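PDB 2DDZ: 190aa long hypothetical protein from Pyrococcus horikoshii, which is of unknown function but forms a hexamer and belongs to a family grouped with the class II tRNA synthetases. Local coordinates for residues E[51-54]-E[55-58]; E[92-95]-E[96-100]; E[174-177]-E[178-182]. One frame throughout, in Å; residues are numbered along the deposited sequence.

Contact 1 of 3, residues E[51-54]-E[55-58]; sequences MVDI and EDLR. With GOL (glycerol), chain R.
Because its CG stands anti to the backbone N (chi1 -165°), Asp53 carries its carboxylate to the start of the following helix and sets OD1 3.0 Å from Glu55 N, while Asp56 holds its CG beside its own N (chi1 -75°), which brings its OD2 back alongside Asp53 CB. The Glu55 N-H meets Asp53 OD1 from above the carboxylate plane, and the bond is bent, at 133°. Asp53 is thus the N-cap of helix 54-59, its negative charge placed where the helix end would probably favour it. Its carbonyl begins the helical pattern: Asp53 O accepts from Leu57 N at 3.2 Å, in the carbonyl plane, and weakly from Asp56 N. In a capping box, the Asp56 carboxylate would accept the Asp53 N-H directly; in this crystal a glycerol, probably from the crystallisation liquor, bridges the two, with Asp53 N 3.1 Å from its O3 and that hydroxyl donating to Asp56 OD2 over 3.2 Å. Val52 N also grips the glycerol, 2.7 Å from O2. The two carboxylates come close, Asp53 OD2 being 3.8 Å from Asp56 OD1; Lys185 of a second subunit offers Asp53 a long, weak ion pair. On the apolar side the two branches of Leu57 divide their partners: CD2 lies 3.7 Å from Met51 CB, as the two side chains run past each other in opposite directions, and CD1 lies 3.6 Å from Ile54 CD1.

Contact 2 of 3, residues E[92-95]-E[96-100]; sequences IARL and VELLW. With GAI (guanidine), chain S.
Helix 81-100 brings Arg94 and Glu97 together one turn apart, their side chains crossing at about a right angle. Glu97 OE1 lies 3.7 Å from Arg94 CD. It stays 4.1 Å from Arg94 NH1 and well out of the guanidinium plane, which makes this a loose attraction of charges; the salt bridge of Glu97 runs from OE2 to Arg108 of a second subunit. A bend at chi2 (75°) folds Arg94 along the helix and sets NH1 3.6 Å from Leu98 CB. Beneath them the backbone bonds are regular, with Glu97 N 3.0 Å from Ala93 O and Leu98 N 2.9 Å from Arg94 O. Farther on, a guanidine lies over one face of the Trp100 indole, offset toward its rim, its N1 3.4 Å from CE3. Replacing Trp100 with an alanine would probably take away the flat surface under the guanidine, open a gap against Trp100 of the second subunit and leave Ala106 O without its weak donor. Ile92, Leu95, Val96 and Leu99 rest on Ile113 of strand 112-115, whereas Ala93 packs on Glu97 of the second subunit and Glu97 on its Ala93, an arrangement typical of a helix packed between its own sheet and a homo-oligomer interface.

Contact 3 of 3, residues E[174-177]-E[178-182]; sequences EEIE and KVRKD
Four successive i to i+4 backbone bonds run through this alpha-helical part of helix 161-184, from Lys178 N to Glu174 O, Val179 N to Glu175 O, Arg180 N to Ile176 O and Lys181 N to Glu177 O, each 3.0 Å long. The donors stand somewhat off the carbonyl planes, most of all at Glu177 O, where the tilt reaches 35°. That same oxygen is brushed by the side chain of the residue it binds: Lys181 CG passes 3.1 Å from Glu177 O before the chain extends outward. Val179 behaves similarly on another side, its CG2 lying 3.2 Å from Glu175 O. One turn apart, Ile176 and Arg180 meet slantwise, with the CG2 methyl 3.4 Å from NH1. The arginine gets there by unusual turns, its chi3 being nearly eclipsed (-11°), and its NH2 is tied to the carbonyl of Ser3, which probably helps to hold the guanidinium beside Ile176. The Glu177 carboxylate, by contrast, makes no salt bridge to its basic neighbours in these segments; OE1 is 5.4 Å from Lys181 NZ. The helix is also an interface element. Glu175 forms a salt bridge to Arg108 of a second subunit, Val179 packs on Ser86 of that subunit, and Lys178 and Asp182 reach its Asp111 and Lys89, respectively. Within the helix those two charges are joined as well: Lys178 bends at chi2 (79°) and again at chi4, and its NZ makes a salt bridge to Asp182 OD2 at 3.0 Å, using the syn lone pair of that oxygen.

In the fold
Contacts 2 and 3 belong to neighbouring long helices, 81-100 and 161-184, which touch where Arg94 CD comes 3.4 Å from Glu175 OE1; their centres are about 16 Å apart. Contact 1 stands apart, on the opposite side of the chain's centre from contact 3, with some 30 Å between those two centres. Contact 2 is the buried one, with mainly aliphatic residues against the sheet. Contacts 1 and 3 are only partly buried and more highly charged. Chemistry follows place: a helix start calls for capping at 51-58, whereas helix interiors rely on regular backbone bonds and send several of their charges across to a second subunit, which all three contacts reach.

Contact 1 of 3, residues E[51-54]-E[55-58]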
loop_
_atom_site.group_PDB
_atom_site.type_symbol
_atom_site.label_atom_id
_atom_site.label_comp_id
_atom_site.label_asym_id
_atom_site.label_seq_id
_atom_site.Cartn_x
_atom_site.Cartn_y
_atom_site.Cartn_z
ATOM N N MET E 51 -24.404 4.251 10.953
ATOM C CA MET E 51 -24.442 2.876 10.461
ATOM C C MET E 51 -23.371 2.641 9.395
ATOM O O MET E 51 -23.233 3.427 8.456
ATOM C CB MET E 51 -25.824 2.543 9.886
ATOM C CG MET E 51 -26.917 2.345 10.921
ATOM S SD MET E 51 -28.418 1.715 10.226
ATOM C CE MET E 51 -28.095 0.120 10.408
ATOM N N VAL E 52 -22.615 1.559 9.545
ATOM C CA VAL E 52 -21.545 1.242 8.602
ATOM C C VAL E 52 -21.945 0.219 7.540
ATOM O O VAL E 52 -21.525 0.319 6.392
ATOM C CB VAL E 52 -20.284 0.742 9.356
ATOM C CG1 VAL E 52 -19.269 0.177 8.371
ATOM C CG2 VAL E 52 -19.654 1.907 10.149
ATOM N N ASP E 53 -22.743 -0.772 7.927
ATOM C CA ASP E 53 -23.183 -1.792 6.982
ATOM C C ASP E 53 -24.202 -1.181 6.012
ATOM O O ASP E 53 -25.345 -0.918 6.384
ATOM C CB ASP E 53 -23.818 -2.972 7.727
ATOM C CG ASP E 53 -23.975 -4.205 6.849
ATOM O OD1 ASP E 53 -24.049 -4.072 5.608
ATOM O OD2 ASP E 53 -24.037 -5.323 7.405
ATOM N N ILE E 54 -23.776 -0.957 4.769
ATOM C CA ILE E 54 -24.642 -0.387 3.751
ATOM C C ILE E 54 -25.895 -1.230 3.570
ATOM O O ILE E 54 -26.966 -0.698 3.269
ATOM C CB ILE E 54 -23.928 -0.274 2.384
ATOM C CG1 ILE E 54 -22.785 0.743 2.466
ATOM C CG2 ILE E 54 -24.914 0.204 1.317
ATOM C CD1 ILE E 54 -23.245 2.062 3.023
ATOM N N GLU E 55 -25.761 -2.546 3.725
ATOM C CA GLU E 55 -26.915 -3.438 3.600
ATOM C C GLU E 55 -27.952 -3.130 4.702
ATOM O O GLU E 55 -29.158 -3.249 4.473
ATOM C CB GLU E 55 -26.480 -4.905 3.706
ATOM C CG GLU E 55 -27.624 -5.904 3.546
ATOM C CD GLU E 55 -27.160 -7.358 3.627
ATOM O OE1 GLU E 55 -25.944 -7.595 3.782
ATOM O OE2 GLU E 55 -28.015 -8.265 3.534
ATOM N N ASP E 56 -27.489 -2.757 5.897
ATOM C CA ASP E 56 -28.415 -2.420 6.979
ATOM C C ASP E 56 -29.165 -1.160 6.582
ATOM O O ASP E 56 -30.354 -1.019 6.876
ATOM C CB ASP E 56 -27.686 -2.184 8.317
ATOM C CG ASP E 56 -27.212 -3.483 8.976
ATOM O OD1 ASP E 56 -27.633 -4.574 8.529
ATOM O OD2 ASP E 56 -26.423 -3.412 9.947
ATOM N N LEU E 57 -28.469 -0.242 5.912
ATOM C CA LEU E 57 -29.100 0.997 5.460
ATOM C C LEU E 57 -30.178 0.691 4.418
ATOM O O LEU E 57 -31.290 1.192 4.511
ATOM C CB LEU E 57 -28.059 1.951 4.853
ATOM C CG LEU E 57 -27.026 2.536 5.827
ATOM C CD1 LEU E 57 -25.936 3.257 5.055
ATOM C CD2 LEU E 57 -27.715 3.480 6.803
ATOM N N ARG E 58 -29.852 -0.141 3.434
ATOM C CA ARG E 58 -30.809 -0.486 2.386
ATOM C C ARG E 58 -32.034 -1.210 2.948
ATOM O O ARG E 58 -33.169 -0.915 2.565
ATOM C CB ARG E 58 -30.138 -1.351 1.300
ATOM C CG ARG E 58 -29.200 -0.589 0.367
ATOM C CD ARG E 58 -28.320 -1.546 -0.463
ATOM N NE ARG E 58 -29.104 -2.531 -1.217
ATOM C CZ ARG E 58 -29.869 -2.239 -2.265
ATOM N NH1 ARG E 58 -29.962 -0.987 -2.701
ATOM N NH2 ARG E 58 -30.543 -3.198 -2.881
HETATM C C1 GOL R . -22.681 -1.594 13.410
HETATM O O1 GOL R . -22.218 -0.842 14.523
HETATM C C2 GOL R . -23.463 -0.709 12.434
HETATM O O2 GOL R . -22.613 0.353 11.976
HETATM C C3 GOL R . -23.933 -1.573 11.253
HETATM O O3 GOL R . -24.674 -0.797 10.308
#

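Contact 2 of 3, residues E[92-95]-E[96-100]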
loop_
_atom_site.group_PDB
_atom_site.type_symbol
_atom_site.label_atom_id
_atom_site.label_comp_id
_atom_site.label_asym_id
_atom_site.label_seq_id
_atom_site.Cartn_x
_atom_site.Cartn_y
_atom_site.Cartn_z
ATOM N N ILE E 92 -14.344 -13.131 16.074
ATOM C CA ILE E 92 -15.662 -13.699 16.375
ATOM C C ILE E 92 -15.476 -15.201 16.544
ATOM O O ILE E 92 -16.107 -15.825 17.400
ATOM C CB ILE E 92 -16.701 -13.411 15.244
ATOM C CG1 ILE E 92 -17.263 -11.997 15.399
ATOM C CG2 ILE E 92 -17.885 -14.363 15.333
ATOM C CD1 ILE E 92 -16.214 -11.006 15.686
ATOM N N ALA E 93 -14.592 -15.779 15.739
ATOM C CA ALA E 93 -14.326 -17.205 15.841
ATOM C C ALA E 93 -13.720 -17.511 17.209
ATOM O O ALA E 93 -14.085 -18.500 17.834
ATOM C CB ALA E 93 -13.384 -17.656 14.732
ATOM N N ARG E 94 -12.803 -16.668 17.680
ATOM C CA ARG E 94 -12.197 -16.906 18.988
ATOM C C ARG E 94 -13.248 -16.812 20.096
ATOM O O ARG E 94 -13.225 -17.603 21.037
ATOM C CB ARG E 94 -11.076 -15.917 19.271
ATOM C CG ARG E 94 -10.485 -16.049 20.684
ATOM C CD ARG E 94 -9.572 -17.276 20.831
ATOM N NE ARG E 94 -9.069 -17.433 22.198
ATOM C CZ ARG E 94 -9.729 -18.047 23.182
ATOM N NH1 ARG E 94 -10.927 -18.573 22.960
ATOM N NH2 ARG E 94 -9.197 -18.135 24.394
ATOM N N LEU E 95 -14.160 -15.845 19.983
ATOM C CA LEU E 95 -15.235 -15.683 20.958
ATOM C C LEU E 95 -16.106 -16.937 20.976
ATOM O O LEU E 95 -16.624 -17.329 22.022
ATOM C CB LEU E 95 -16.118 -14.479 20.615
ATOM C CG LEU E 95 -15.505 -13.094 20.814
ATOM C CD1 LEU E 95 -16.558 -12.048 20.500
ATOM C CD2 LEU E 95 -15.001 -12.933 22.263
ATOM N N VAL E 96 -16.268 -17.565 19.817
ATOM C CA VAL E 96 -17.078 -18.769 19.724
ATOM C C VAL E 96 -16.389 -19.901 20.480
ATOM O O VAL E 96 -17.015 -20.595 21.278
ATOM C CB VAL E 96 -17.320 -19.152 18.237
ATOM C CG1 VAL E 96 -17.912 -20.551 18.129
ATOM C CG2 VAL E 96 -18.274 -18.133 17.600
ATOM N N GLU E 97 -15.093 -20.072 20.234
ATOM C CA GLU E 97 -14.299 -21.094 20.915
ATOM C C GLU E 97 -14.399 -20.886 22.429
ATOM O O GLU E 97 -14.505 -21.837 23.196
ATOM C CB GLU E 97 -12.833 -20.972 20.500
ATOM C CG GLU E 97 -12.494 -21.520 19.128
ATOM C CD GLU E 97 -11.186 -20.952 18.584
ATOM O OE1 GLU E 97 -10.313 -20.581 19.400
ATOM O OE2 GLU E 97 -11.028 -20.884 17.344
ATOM N N LEU E 98 -14.359 -19.625 22.840
ATOM C CA LEU E 98 -14.425 -19.267 24.246
ATOM C C LEU E 98 -15.746 -19.640 24.925
ATOM O O LEU E 98 -15.767 -19.987 26.104
ATOM C CB LEU E 98 -14.177 -17.765 24.404
ATOM C CG LEU E 98 -14.242 -17.252 25.844
ATOM C CD1 LEU E 98 -13.201 -17.989 26.682
ATOM C CD2 LEU E 98 -14.001 -15.745 25.884
ATOM N N LEU E 99 -16.847 -19.555 24.191
ATOM C CA LEU E 99 -18.146 -19.888 24.762
ATOM C C LEU E 99 -18.214 -21.378 25.048
ATOM O O LEU E 99 -18.957 -21.817 25.918
ATOM C CB LEU E 99 -19.270 -19.454 23.818
ATOM C CG LEU E 99 -19.514 -17.940 23.751
ATOM C CD1 LEU E 99 -20.501 -17.617 22.655
ATOM C CD2 LEU E 99 -20.040 -17.460 25.086
ATOM N N TRP E 100 -17.421 -22.154 24.317
ATOM C CA TRP E 100 -17.372 -23.594 24.535
ATOM C C TRP E 100 -16.809 -23.931 25.915
ATOM O O TRP E 100 -17.248 -24.890 26.540
ATOM C CB TRP E 100 -16.527 -24.272 23.459
ATOM C CG TRP E 100 -17.292 -24.535 22.213
ATOM C CD1 TRP E 100 -17.354 -23.749 21.098
ATOM C CD2 TRP E 100 -18.158 -25.649 21.967
ATOM N NE1 TRP E 100 -18.204 -24.305 20.169
ATOM C CE2 TRP E 100 -18.712 -25.473 20.677
ATOM C CE3 TRP E 100 -18.522 -26.780 22.713
ATOM C CZ2 TRP E 100 -19.615 -26.391 20.116
ATOM C CZ3 TRP E 100 -19.419 -27.689 22.155
ATOM C CH2 TRP E 100 -19.953 -27.487 20.868
HETATM C C GAI S . -16.632 -29.330 20.882
HETATM N N1 GAI S . -16.105 -28.145 20.827
HETATM N N2 GAI S . -16.303 -30.187 21.858
HETATM N N3 GAI S . -17.530 -29.703 19.936
#

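Contact 3 of 3, residues E[174-177]-E[178-182]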
loop_
_atom_site.group_PDB
_atom_site.type_symbol
_atom_site.label_atom_id
_atom_site.label_comp_id
_atom_site.label_asym_id
_atom_site.label_seq_id
_atom_site.Cartn_x
_atom_site.Cartn_y
_atom_site.Cartn_z
ATOM N N GLU E 174 -4.765 -11.554 23.088
ATOM C CA GLU E 174 -3.812 -12.618 22.775
ATOM C C GLU E 174 -3.920 -13.035 21.314
ATOM O O GLU E 174 -2.921 -13.360 20.680
ATOM C CB GLU E 174 -4.050 -13.838 23.660
ATOM C CG GLU E 174 -3.822 -13.588 25.131
ATOM C CD GLU E 174 -3.899 -14.860 25.950
ATOM O OE1 GLU E 174 -4.474 -15.857 25.453
ATOM O OE2 GLU E 174 -3.397 -14.857 27.093
ATOM N N GLU E 175 -5.139 -13.028 20.786
ATOM C CA GLU E 175 -5.362 -13.409 19.399
ATOM C C GLU E 175 -4.622 -12.447 18.486
ATOM O O GLU E 175 -3.887 -12.858 17.585
ATOM C CB GLU E 175 -6.854 -13.370 19.070
ATOM C CG GLU E 175 -7.223 -14.077 17.774
ATOM C CD GLU E 175 -6.846 -15.550 17.789
ATOM O OE1 GLU E 175 -7.083 -16.215 18.823
ATOM O OE2 GLU E 175 -6.320 -16.046 16.767
ATOM N N ILE E 176 -4.820 -11.158 18.735
ATOM C CA ILE E 176 -4.188 -10.128 17.932
ATOM C C ILE E 176 -2.664 -10.189 18.014
ATOM O O ILE E 176 -1.986 -10.096 16.991
ATOM C CB ILE E 176 -4.688 -8.733 18.361
ATOM C CG1 ILE E 176 -6.141 -8.570 17.917
ATOM C CG2 ILE E 176 -3.801 -7.654 17.772
ATOM C CD1 ILE E 176 -6.839 -7.372 18.492
ATOM N N GLU E 177 -2.134 -10.367 19.221
ATOM C CA GLU E 177 -0.690 -10.437 19.409
ATOM C C GLU E 177 -0.047 -11.657 18.750
ATOM O O GLU E 177 1.119 -11.602 18.367
ATOM C CB GLU E 177 -0.344 -10.375 20.900
ATOM C CG GLU E 177 -0.721 -9.029 21.516
ATOM C CD GLU E 177 -0.287 -8.873 22.962
ATOM O OE1 GLU E 177 -0.578 -9.774 23.781
ATOM O OE2 GLU E 177 0.340 -7.838 23.280
ATOM N N LYS E 178 -0.796 -12.756 18.624
ATOM C CA LYS E 178 -0.256 -13.924 17.953
ATOM C C LYS E 178 -0.315 -13.646 16.442
ATOM O O LYS E 178 0.546 -14.098 15.695
ATOM C CB LYS E 178 -1.040 -15.198 18.278
ATOM C CG LYS E 178 -0.516 -16.450 17.531
ATOM C CD LYS E 178 0.744 -17.062 18.162
ATOM C CE LYS E 178 1.293 -18.238 17.335
ATOM N NZ LYS E 178 0.239 -19.057 16.645
ATOM N N VAL E 179 -1.316 -12.884 15.993
ATOM C CA VAL E 179 -1.420 -12.541 14.574
ATOM C C VAL E 179 -0.217 -11.700 14.148
ATOM O O VAL E 179 0.294 -11.824 13.021
ATOM C CB VAL E 179 -2.668 -11.690 14.256
ATOM C CG1 VAL E 179 -2.558 -11.153 12.826
ATOM C CG2 VAL E 179 -3.936 -12.523 14.406
ATOM N N ARG E 180 0.221 -10.838 15.061
ATOM C CA ARG E 180 1.352 -9.943 14.813
ATOM C C ARG E 180 2.659 -10.707 14.902
ATOM O O ARG E 180 3.525 -10.562 14.051
ATOM C CB ARG E 180 1.359 -8.775 15.824
ATOM C CG ARG E 180 2.308 -7.654 15.392
ATOM C CD ARG E 180 1.865 -6.244 15.807
ATOM N NE ARG E 180 0.498 -6.152 16.333
ATOM C CZ ARG E 180 0.197 -5.681 17.545
ATOM N NH1 ARG E 180 -1.064 -5.622 17.955
ATOM N NH2 ARG E 180 1.161 -5.267 18.357
ATOM N N LYS E 181 2.793 -11.530 15.934
ATOM C CA LYS E 181 4.015 -12.300 16.098
ATOM C C LYS E 181 4.247 -13.269 14.956
ATOM O O LYS E 181 5.364 -13.393 14.480
ATOM C CB LYS E 181 4.015 -13.032 17.445
ATOM C CG LYS E 181 4.214 -12.083 18.633
ATOM C CD LYS E 181 4.130 -12.800 19.969
ATOM C CE LYS E 181 4.150 -11.805 21.123
ATOM N NZ LYS E 181 3.936 -12.471 22.441
ATOM N N ASP E 182 3.195 -13.934 14.492
ATOM C CA ASP E 182 3.345 -14.878 13.386
ATOM C C ASP E 182 3.747 -14.203 12.085
ATOM O O ASP E 182 4.435 -14.794 11.258
ATOM C CB ASP E 182 2.042 -15.647 13.145
ATOM C CG ASP E 182 1.837 -16.788 14.129
ATOM O OD1 ASP E 182 2.831 -17.283 14.704
ATOM O OD2 ASP E 182 0.675 -17.202 14.310
#